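Bd3460 (Bdellovibrio bacteriovorus, PDB 5CEC) binds the predatory endopeptidase Bd3459 as an ankyrin-repeat immunity protein, probably protecting the predator from its own enzyme during invasion of prey. Local coordinates at residues B[33-36]-B[37-41]. Numbering follows the deposited sequence.
Sequences LNEA and AEQGD
Ala36 O receives the N-H of Asp41 and, weakly, that of Gly40, where helix 31-39 gives way to a turn. Asp41 N lies 3.1 Å from Ala36 O on a fairly straight N-H line. The bond from Gly40 N to the same oxygen is bent to 128°. Beside this forked acceptor, Ala36 CB and Asp41 CB approach to 4.3 Å; a methyl group is small enough to let the turn pass close by and to pack on Val45 and Lys44 of helix 42-49. One turn earlier the helix is regular: Ala37 N reaches Leu33 O at 2.8 Å, and the compact Ala37 CB rests 3.3 Å from that oxygen. Gly40 and Asp41 link helix 31-39 to helix 42-49, the tight turn between the antiparallel helices of an ankyrin-type helix-turn-helix, here at the N-terminal end of the repeat stack. Gly40 turns the chain with positive phi, where any CB would press on the carbonyl oxygen of Gln39. Asp41 then serves as N-cap of the next helix, its OD1 accepting the N-H of Lys44, while Pro155 of the Bd3459 chain packs against it. Glu35 lies on the exposed side, a place that suits a charged side chain, and its carbonyl oxygen accepts Gln39 N at 2.9 Å. Gln39 runs alongside the preceding turn: with CG anti to its carbonyl carbon (chi1 -67°) and the chain extended beyond, CG comes within 3.1 Å of Glu35 O, and on this outer face NE2 lies 3.7 Å from Glu35 CB.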
loop_
_atom_site.group_PDB
_atom_site.type_symbol
_atom_site.label_atom_id
_atom_site.label_comp_id
_atom_site.label_asym_id
_atom_site.label_seq_id
_atom_site.Cartn_x
_atom_site.Cartn_y
_atom_site.Cartn_z
ATOM N N LEU B 33 4.172 21.314 8.651
ATOM C CA LEU B 33 4.906 21.027 7.428
ATOM C C LEU B 33 5.428 19.582 7.416
ATOM O O LEU B 33 5.289 18.855 6.400
ATOM C CB LEU B 33 6.094 21.960 7.245
ATOM C CG LEU B 33 7.055 21.668 6.082
ATOM C CD1 LEU B 33 6.361 21.554 4.734
ATOM C CD2 LEU B 33 8.137 22.728 5.991
ATOM N N ASN B 34 6.066 19.180 8.514
ATOM C CA ASN B 34 6.623 17.815 8.616
ATOM C C ASN B 34 5.561 16.733 8.456
ATOM O O ASN B 34 5.775 15.758 7.740
ATOM C CB ASN B 34 7.419 17.630 9.912
ATOM C CG ASN B 34 8.677 18.473 9.942
ATOM O OD1 ASN B 34 9.114 19.010 8.911
ATOM N ND2 ASN B 34 9.247 18.632 11.116
ATOM N N GLU B 35 4.400 16.947 9.077
ATOM C CA GLU B 35 3.262 16.038 8.928
ATOM C C GLU B 35 2.722 15.983 7.492
ATOM O O GLU B 35 2.538 14.898 6.924
ATOM C CB GLU B 35 2.166 16.387 9.950
ATOM C CG GLU B 35 2.577 16.023 11.380
ATOM C CD GLU B 35 1.522 16.314 12.438
ATOM O OE1 GLU B 35 0.546 17.037 12.158
ATOM O OE2 GLU B 35 1.676 15.812 13.571
ATOM N N ALA B 36 2.537 17.143 6.871
ATOM C CA ALA B 36 2.084 17.174 5.474
ATOM C C ALA B 36 3.075 16.486 4.540
ATOM O O ALA B 36 2.680 15.768 3.615
ATOM C CB ALA B 36 1.840 18.613 5.039
ATOM N N ALA B 37 4.360 16.688 4.818
ATOM C CA ALA B 37 5.411 16.083 4.007
ATOM C C ALA B 37 5.410 14.554 4.077
ATOM O O ALA B 37 5.599 13.879 3.059
ATOM C CB ALA B 37 6.777 16.630 4.391
ATOM N N GLU B 38 5.202 14.013 5.277
ATOM C CA GLU B 38 5.132 12.558 5.463
ATOM C C GLU B 38 3.834 11.986 4.873
ATOM O O GLU B 38 3.858 10.914 4.298
ATOM C CB GLU B 38 5.206 12.202 6.956
ATOM C CG GLU B 38 5.515 10.724 7.258
ATOM C CD GLU B 38 4.326 9.781 7.234
ATOM O OE1 GLU B 38 3.166 10.234 7.342
ATOM O OE2 GLU B 38 4.574 8.561 7.116
ATOM N N GLN B 39 2.739 12.732 4.993
ATOM C CA GLN B 39 1.414 12.259 4.584
ATOM C C GLN B 39 1.175 12.325 3.068
ATOM O O GLN B 39 0.240 11.705 2.540
ATOM C CB GLN B 39 0.326 13.052 5.334
ATOM C CG GLN B 39 0.297 12.797 6.843
ATOM C CD GLN B 39 -0.517 13.823 7.650
ATOM O OE1 GLN B 39 -1.290 14.621 7.098
ATOM N NE2 GLN B 39 -0.352 13.793 8.978
ATOM N N GLY B 40 1.999 13.086 2.361
ATOM C CA GLY B 40 1.858 13.199 0.924
ATOM C C GLY B 40 0.892 14.289 0.506
ATOM O O GLY B 40 0.364 14.226 -0.590
ATOM N N ASP B 41 0.668 15.295 1.359
ATOM C CA ASP B 41 -0.214 16.429 1.023
ATOM C C ASP B 41 0.614 17.576 0.445
ATOM O O ASP B 41 1.016 18.476 1.155
ATOM C CB ASP B 41 -1.011 16.876 2.256
ATOM C CG ASP B 41 -2.179 17.750 1.899
ATOM O OD1 ASP B 41 -2.099 18.439 0.857
ATOM O OD2 ASP B 41 -3.182 17.758 2.658
#